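Local coordinates for succinoglycan biosynthesis protein (PDB 2QGM) that is probably a hydrolase-like enzyme of the erythromycin esterase family, named for a role in succinoglycan biosynthesis but without an established substrate, at residues N73-G85 against Q294-N307. Sequence-based numbering, arbitrary orientation.
Sequences NAQYVGLGENTHG and QETFGGKTMVWAHN
Leu79 N donates to Val303 O at 2.7 Å in a nearly straight bond of 175°, and Val303 N in turn donates to Val77 O. With the bonds from Thr301 N to Gln75 O and from Val77 N to Thr301 O, this makes a parallel ladder between two neighbouring strands inside the mixed sheet of this erythromycin esterase-like fold; strand 336-344 flanks 76-79 on its other edge. At the start of the ladder, the Tyr76 ring lies beside Thr301 and carries its hydroxyl to the CB and CG of Gln294. A bend at chi2 (60°) brings the Gln294 amide back to the loop and strand that follow its helix: OE1 accepts Thr301 OG1 on an in-plane lone pair, and NE2 donates to Gly299 O in the loop. Beyond the strands, Glu81 O sits 3.4 Å above the centre of the His306 ring and accepts Asn307 N from above its carbonyl plane. His306, whose ND1 caps Ile308 N and whose NE2 bonds to Ile410 O, turns its edge to the face of the His84 ring in a T-shaped pair, centroids 4.7 Å apart and planes at 79°. Lys300 NZ, hydrogen-bonded also to Met104 O, donates to a water that in turn donates to Ala74 O.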
ATOM      1  N   ASN A  73     -17.919  -2.599  -9.841  1.00 22.16           N
ATOM      2  CA  ASN A  73     -17.476  -1.347 -10.438  1.00 21.91           C
ATOM      3  C   ASN A  73     -16.763  -0.422  -9.457  1.00 20.77           C
ATOM      4  O   ASN A  73     -16.690   0.781  -9.681  1.00 21.48           O
ATOM      5  CB  ASN A  73     -18.665  -0.620 -11.066  1.00 27.86           C
ATOM      6  CG  ASN A  73     -19.854  -0.535 -10.133  1.00 30.78           C
ATOM      7  OD1 ASN A  73     -19.772   0.057  -9.055  1.00 34.36           O
ATOM      8  ND2 ASN A  73     -20.974  -1.125 -10.547  1.00 32.99           N
ATOM      9  N   ALA A  74     -16.232  -0.982  -8.377  1.00 19.51           N
ATOM     10  CA  ALA A  74     -15.508  -0.177  -7.402  1.00 19.22           C
ATOM     11  C   ALA A  74     -14.316   0.491  -8.085  1.00 18.84           C
ATOM     12  O   ALA A  74     -13.606  -0.151  -8.868  1.00 17.69           O
ATOM     13  CB  ALA A  74     -15.031  -1.055  -6.251  1.00 20.00           C
ATOM     14  N   GLN A  75     -14.091   1.773  -7.797  1.00 17.41           N
ATOM     15  CA  GLN A  75     -12.970   2.498  -8.404  1.00 16.79           C
ATOM     16  C   GLN A  75     -11.678   2.443  -7.580  1.00 15.77           C
ATOM     17  O   GLN A  75     -10.621   2.831  -8.072  1.00 14.42           O
ATOM     18  CB  GLN A  75     -13.348   3.960  -8.650  1.00 17.82           C
ATOM     19  CG  GLN A  75     -14.531   4.173  -9.589  1.00 21.06           C
ATOM     20  CD  GLN A  75     -14.841   5.646  -9.767  1.00 21.18           C
ATOM     21  OE1 GLN A  75     -15.004   6.374  -8.791  1.00 23.45           O
ATOM     22  NE2 GLN A  75     -14.924   6.094 -11.018  1.00 24.28           N
ATOM     23  N   TYR A  76     -11.765   1.982  -6.332  1.00 14.46           N
ATOM     24  CA  TYR A  76     -10.580   1.867  -5.479  1.00 14.29           C
ATOM     25  C   TYR A  76     -10.455   0.464  -4.905  1.00 14.47           C
ATOM     26  O   TYR A  76     -11.405  -0.055  -4.312  1.00 14.65           O
ATOM     27  CB  TYR A  76     -10.626   2.830  -4.295  1.00 14.01           C
ATOM     28  CG  TYR A  76     -10.593   4.291  -4.651  1.00 15.90           C
ATOM     29  CD1 TYR A  76     -11.732   4.936  -5.120  1.00 16.05           C
ATOM     30  CD2 TYR A  76      -9.442   5.047  -4.451  1.00 14.38           C
ATOM     31  CE1 TYR A  76     -11.733   6.302  -5.371  1.00 16.81           C
ATOM     32  CE2 TYR A  76      -9.430   6.422  -4.697  1.00 13.59           C
ATOM     33  CZ  TYR A  76     -10.583   7.041  -5.151  1.00 16.43           C
ATOM     34  OH  TYR A  76     -10.622   8.407  -5.334  1.00 16.28           O
ATOM     35  N   VAL A  77      -9.290  -0.154  -5.075  1.00 14.82           N
ATOM     36  CA  VAL A  77      -9.071  -1.494  -4.533  1.00 14.58           C
ATOM     37  C   VAL A  77      -7.809  -1.526  -3.682  1.00 16.40           C
ATOM     38  O   VAL A  77      -6.727  -1.180  -4.158  1.00 16.56           O
ATOM     39  CB  VAL A  77      -8.941  -2.564  -5.657  1.00 15.87           C
ATOM     40  CG1 VAL A  77      -8.458  -3.889  -5.068  1.00 19.18           C
ATOM     41  CG2 VAL A  77     -10.280  -2.776  -6.346  1.00 16.35           C
ATOM     42  N   GLY A  78      -7.950  -1.938  -2.422  1.00 15.89           N
ATOM     43  CA  GLY A  78      -6.799  -2.033  -1.540  1.00 15.39           C
ATOM     44  C   GLY A  78      -6.266  -3.448  -1.616  1.00 16.46           C
ATOM     45  O   GLY A  78      -7.029  -4.399  -1.467  1.00 18.45           O
ATOM     46  N   LEU A  79      -4.964  -3.593  -1.853  1.00 15.37           N
ATOM     47  CA  LEU A  79      -4.335  -4.906  -1.974  1.00 15.37           C
ATOM     48  C   LEU A  79      -3.291  -5.076  -0.878  1.00 15.44           C
ATOM     49  O   LEU A  79      -2.171  -4.579  -0.993  1.00 15.36           O
ATOM     50  CB  LEU A  79      -3.653  -5.042  -3.339  1.00 16.53           C
ATOM     51  CG  LEU A  79      -4.483  -4.737  -4.587  1.00 20.43           C
ATOM     52  CD1 LEU A  79      -3.558  -4.622  -5.797  1.00 20.00           C
ATOM     53  CD2 LEU A  79      -5.523  -5.832  -4.797  1.00 20.31           C
ATOM     54  N   GLY A  80      -3.654  -5.794   0.178  1.00 14.62           N
ATOM     55  CA  GLY A  80      -2.725  -5.986   1.281  1.00 15.14           C
ATOM     56  C   GLY A  80      -1.740  -7.136   1.161  1.00 15.69           C
ATOM     57  O   GLY A  80      -1.745  -7.889   0.187  1.00 17.29           O
ATOM     58  N   GLU A  81      -0.873  -7.237   2.162  1.00 16.23           N
ATOM     59  CA  GLU A  81       0.120  -8.300   2.260  1.00 15.86           C
ATOM     60  C   GLU A  81       0.276  -8.635   3.740  1.00 16.24           C
ATOM     61  O   GLU A  81       0.424  -7.740   4.587  1.00 16.29           O
ATOM     62  CB  GLU A  81       1.456  -7.867   1.629  1.00 14.41           C
ATOM     63  CG  GLU A  81       1.911  -6.466   1.999  1.00 16.38           C
ATOM     64  CD  GLU A  81       3.044  -5.987   1.115  1.00 20.86           C
ATOM     65  OE1 GLU A  81       2.923  -6.117  -0.121  1.00 18.40           O
ATOM     66  OE2 GLU A  81       4.053  -5.470   1.646  1.00 18.95           O
ATOM     67  N   ASN A  82       0.217  -9.929   4.050  1.00 14.57           N
ATOM     68  CA  ASN A  82       0.309 -10.389   5.429  1.00 16.26           C
ATOM     69  C   ASN A  82       1.640 -10.056   6.092  1.00 15.80           C
ATOM     70  O   ASN A  82       1.700  -9.829   7.300  1.00 14.88           O
ATOM     71  CB  ASN A  82       0.048 -11.896   5.504  1.00 15.80           C
ATOM     72  CG  ASN A  82      -0.627 -12.293   6.801  1.00 19.62           C
ATOM     73  OD1 ASN A  82      -0.673 -11.505   7.746  1.00 20.39           O
ATOM     74  ND2 ASN A  82      -1.158 -13.512   6.855  1.00 16.83           N
ATOM     75  N   THR A  83       2.708 -10.053   5.305  1.00 15.33           N
ATOM     76  CA  THR A  83       4.028  -9.702   5.809  1.00 16.13           C
ATOM     77  C   THR A  83       4.650  -8.834   4.734  1.00 14.77           C
ATOM     78  O   THR A  83       4.044  -8.612   3.678  1.00 17.47           O
ATOM     79  CB  THR A  83       4.943 -10.933   6.013  1.00 16.34           C
ATOM     80  OG1 THR A  83       5.569 -11.277   4.769  1.00 16.34           O
ATOM     81  CG2 THR A  83       4.135 -12.120   6.526  1.00 17.08           C
ATOM     82  N   HIS A  84       5.854  -8.340   5.004  1.00 16.29           N
ATOM     83  CA  HIS A  84       6.597  -7.520   4.048  1.00 13.86           C
ATOM     84  C   HIS A  84       7.749  -8.355   3.488  1.00 14.97           C
ATOM     85  O   HIS A  84       8.729  -7.814   2.992  1.00 15.47           O
ATOM     86  CB  HIS A  84       7.160  -6.273   4.738  1.00 15.60           C
ATOM     87  CG  HIS A  84       6.186  -5.137   4.825  1.00 16.90           C
ATOM     88  ND1 HIS A  84       6.155  -4.254   5.883  1.00 20.35           N
ATOM     89  CD2 HIS A  84       5.242  -4.707   3.953  1.00 15.48           C
ATOM     90  CE1 HIS A  84       5.234  -3.332   5.661  1.00 17.84           C
ATOM     91  NE2 HIS A  84       4.667  -3.585   4.495  1.00 22.74           N
ATOM     92  N   GLY A  85       7.631  -9.680   3.563  1.00 15.63           N
ATOM     93  CA  GLY A  85       8.702 -10.520   3.055  1.00 15.66           C
ATOM     94  C   GLY A  85       8.343 -11.922   2.593  1.00 16.24           C
ATOM     95  O   GLY A  85       9.161 -12.836   2.713  1.00 17.75           O
ATOM     96  N   GLN A 294      -6.726   9.261  -8.117  1.00 15.58           N
ATOM     97  CA  GLN A 294      -7.973   8.930  -8.795  1.00 15.91           C
ATOM     98  C   GLN A 294      -8.628  10.161  -9.407  1.00 17.69           C
ATOM     99  O   GLN A 294      -9.029  10.148 -10.568  1.00 19.06           O
ATOM    100  CB  GLN A 294      -8.949   8.284  -7.814  1.00 16.55           C
ATOM    101  CG  GLN A 294     -10.311   7.959  -8.405  1.00 17.71           C
ATOM    102  CD  GLN A 294     -10.235   6.999  -9.577  1.00 19.25           C
ATOM    103  OE1 GLN A 294      -9.412   6.082  -9.599  1.00 19.11           O
ATOM    104  NE2 GLN A 294     -11.105   7.202 -10.556  1.00 19.69           N
ATOM    105  N   GLU A 295      -8.726  11.232  -8.629  1.00 19.72           N
ATOM    106  CA  GLU A 295      -9.369  12.439  -9.126  1.00 21.15           C
ATOM    107  C   GLU A 295      -8.571  13.172 -10.194  1.00 20.50           C
ATOM    108  O   GLU A 295      -9.138  13.898 -11.006  1.00 22.58           O
ATOM    109  CB  GLU A 295      -9.677  13.399  -7.975  1.00 24.01           C
ATOM    110  CG  GLU A 295      -8.471  13.897  -7.216  1.00 29.86           C
ATOM    111  CD  GLU A 295      -8.833  14.919  -6.146  1.00 33.41           C
ATOM    112  OE1 GLU A 295      -9.178  16.066  -6.507  1.00 37.38           O
ATOM    113  OE2 GLU A 295      -8.785  14.565  -4.950  1.00 34.69           O
ATOM    114  N   THR A 296      -7.260  12.968 -10.208  1.00 18.22           N
ATOM    115  CA  THR A 296      -6.410  13.643 -11.179  1.00 18.91           C
ATOM    116  C   THR A 296      -6.260  12.906 -12.499  1.00 17.66           C
ATOM    117  O   THR A 296      -6.344  13.510 -13.568  1.00 16.72           O
ATOM    118  CB  THR A 296      -5.006  13.883 -10.597  1.00 20.23           C
ATOM    119  OG1 THR A 296      -5.122  14.620  -9.375  1.00 19.98           O
ATOM    120  CG2 THR A 296      -4.152  14.677 -11.583  1.00 22.68           C
ATOM    121  N   PHE A 297      -6.064  11.598 -12.426  1.00 16.39           N
ATOM    122  CA  PHE A 297      -5.843  10.801 -13.627  1.00 18.15           C
ATOM    123  C   PHE A 297      -7.039   9.976 -14.098  1.00 18.65           C
ATOM    124  O   PHE A 297      -7.052   9.486 -15.224  1.00 18.76           O
ATOM    125  CB  PHE A 297      -4.632   9.903 -13.392  1.00 18.66           C
ATOM    126  CG  PHE A 297      -3.375  10.672 -13.089  1.00 21.76           C
ATOM    127  CD1 PHE A 297      -2.804  11.501 -14.056  1.00 23.03           C
ATOM    128  CD2 PHE A 297      -2.775  10.598 -11.830  1.00 21.05           C
ATOM    129  CE1 PHE A 297      -1.658  12.244 -13.777  1.00 23.99           C
ATOM    130  CE2 PHE A 297      -1.627  11.339 -11.540  1.00 22.90           C
ATOM    131  CZ  PHE A 297      -1.064  12.167 -12.515  1.00 24.87           C
ATOM    132  N   GLY A 298      -8.043   9.827 -13.240  1.00 18.73           N
ATOM    133  CA  GLY A 298      -9.221   9.065 -13.614  1.00 17.80           C
ATOM    134  C   GLY A 298      -8.925   7.583 -13.693  1.00 17.82           C
ATOM    135  O   GLY A 298      -7.936   7.122 -13.129  1.00 17.15           O
ATOM    136  N   GLY A 299      -9.764   6.836 -14.403  1.00 17.40           N
ATOM    137  CA  GLY A 299      -9.557   5.401 -14.507  1.00 17.10           C
ATOM    138  C   GLY A 299      -9.944   4.762 -13.189  1.00 16.55           C
ATOM    139  O   GLY A 299     -10.994   5.082 -12.637  1.00 15.61           O
ATOM    140  N   LYS A 300      -9.104   3.863 -12.685  1.00 15.63           N
ATOM    141  CA  LYS A 300      -9.362   3.200 -11.411  1.00 16.50           C
ATOM    142  C   LYS A 300      -8.048   3.103 -10.646  1.00 14.64           C
ATOM    143  O   LYS A 300      -6.974   3.061 -11.245  1.00 14.45           O
ATOM    144  CB  LYS A 300      -9.949   1.808 -11.637  1.00 17.70           C
ATOM    145  CG  LYS A 300     -11.293   1.806 -12.346  1.00 19.68           C
ATOM    146  CD  LYS A 300     -11.758   0.373 -12.550  1.00 19.69           C
ATOM    147  CE  LYS A 300     -13.137   0.305 -13.160  1.00 20.88           C
ATOM    148  NZ  LYS A 300     -13.476  -1.104 -13.492  1.00 16.95           N
ATOM    149  N   THR A 301      -8.147   3.051  -9.319  1.00 13.47           N
ATOM    150  CA  THR A 301      -6.975   3.032  -8.452  1.00 13.79           C
ATOM    151  C   THR A 301      -6.744   1.824  -7.567  1.00 12.87           C
ATOM    152  O   THR A 301      -7.644   1.327  -6.894  1.00 12.45           O
ATOM    153  CB  THR A 301      -6.986   4.259  -7.535  1.00 13.45           C
ATOM    154  OG1 THR A 301      -7.081   5.430  -8.346  1.00 13.07           O
ATOM    155  CG2 THR A 301      -5.716   4.325  -6.697  1.00 16.59           C
HETATM  156  N   MSE A 302      -5.497   1.370  -7.573  1.00 12.17           N
HETATM  157  CA  MSE A 302      -5.074   0.242  -6.765  1.00 13.52           C
HETATM  158  C   MSE A 302      -4.174   0.772  -5.655  1.00 14.31           C
HETATM  159  O   MSE A 302      -3.288   1.585  -5.908  1.00 14.47           O
HETATM  160  CB  MSE A 302      -4.281  -0.749  -7.612  1.00 14.84           C
HETATM  161  CG  MSE A 302      -5.046  -1.364  -8.783  1.00 13.70           C
HETATM  162 SE   MSE A 302      -3.823  -2.240 -10.030  1.00 23.80          SE
HETATM  163  CE  MSE A 302      -3.170  -0.649 -10.890  1.00 13.46           C
ATOM    164  N   VAL A 303      -4.411   0.327  -4.427  1.00 12.88           N
ATOM    165  CA  VAL A 303      -3.583   0.740  -3.302  1.00 14.08           C
ATOM    166  C   VAL A 303      -2.834  -0.496  -2.795  1.00 12.76           C
ATOM    167  O   VAL A 303      -3.429  -1.434  -2.262  1.00 13.66           O
ATOM    168  CB  VAL A 303      -4.427   1.350  -2.163  1.00 14.89           C
ATOM    169  CG1 VAL A 303      -3.535   1.681  -0.952  1.00 14.75           C
ATOM    170  CG2 VAL A 303      -5.113   2.610  -2.669  1.00 16.51           C
ATOM    171  N   TRP A 304      -1.524  -0.492  -3.006  1.00 13.62           N
ATOM    172  CA  TRP A 304      -0.657  -1.589  -2.590  1.00 13.84           C
ATOM    173  C   TRP A 304      -0.002  -1.194  -1.275  1.00 13.13           C
ATOM    174  O   TRP A 304       0.744  -0.214  -1.215  1.00 12.81           O
ATOM    175  CB  TRP A 304       0.416  -1.828  -3.657  1.00 15.32           C
ATOM    176  CG  TRP A 304       1.460  -2.856  -3.302  1.00 16.88           C
ATOM    177  CD1 TRP A 304       2.299  -2.844  -2.226  1.00 17.39           C
ATOM    178  CD2 TRP A 304       1.827  -4.003  -4.083  1.00 16.91           C
ATOM    179  NE1 TRP A 304       3.171  -3.909  -2.293  1.00 18.38           N
ATOM    180  CE2 TRP A 304       2.900  -4.635  -3.423  1.00 17.67           C
ATOM    181  CE3 TRP A 304       1.351  -4.555  -5.280  1.00 16.95           C
ATOM    182  CZ2 TRP A 304       3.512  -5.793  -3.920  1.00 18.10           C
ATOM    183  CZ3 TRP A 304       1.957  -5.706  -5.775  1.00 15.49           C
ATOM    184  CH2 TRP A 304       3.027  -6.312  -5.094  1.00 18.98           C
ATOM    185  N   ALA A 305      -0.272  -1.949  -0.218  1.00 12.31           N
ATOM    186  CA  ALA A 305       0.304  -1.629   1.084  1.00 11.49           C
ATOM    187  C   ALA A 305       0.148  -2.828   1.994  1.00 13.80           C
ATOM    188  O   ALA A 305      -0.399  -3.847   1.590  1.00 13.76           O
ATOM    189  CB  ALA A 305      -0.418  -0.420   1.681  1.00 15.40           C
ATOM    190  N   HIS A 306       0.645  -2.711   3.215  1.00 13.27           N
ATOM    191  CA  HIS A 306       0.516  -3.795   4.169  1.00 14.73           C
ATOM    192  C   HIS A 306      -0.959  -3.939   4.544  1.00 13.73           C
ATOM    193  O   HIS A 306      -1.727  -2.990   4.412  1.00 15.29           O
ATOM    194  CB  HIS A 306       1.320  -3.485   5.430  1.00 15.01           C
ATOM    195  CG  HIS A 306       1.489  -4.662   6.337  1.00 17.89           C
ATOM    196  ND1 HIS A 306       0.466  -5.166   7.113  1.00 17.46           N
ATOM    197  CD2 HIS A 306       2.559  -5.462   6.566  1.00 18.61           C
ATOM    198  CE1 HIS A 306       0.898  -6.224   7.776  1.00 17.99           C
ATOM    199  NE2 HIS A 306       2.166  -6.424   7.461  1.00 17.16           N
ATOM    200  N   ASN A 307      -1.352  -5.123   5.003  1.00 14.38           N
ATOM    201  CA  ASN A 307      -2.730  -5.359   5.445  1.00 14.92           C
ATOM    202  C   ASN A 307      -3.153  -4.248   6.397  1.00 16.75           C
ATOM    203  O   ASN A 307      -4.266  -3.738   6.330  1.00 14.41           O
ATOM    204  CB  ASN A 307      -2.846  -6.674   6.221  1.00 16.36           C
ATOM    205  CG  ASN A 307      -3.006  -7.886   5.327  1.00 13.24           C
ATOM    206  OD1 ASN A 307      -3.254  -7.773   4.125  1.00 16.24           O
ATOM    207  ND2 ASN A 307      -2.891  -9.069   5.927  1.00 15.05           N
TER
HETATM  208  O   HOH W   1     -13.950  -1.961 -10.842  1.00 15.82           O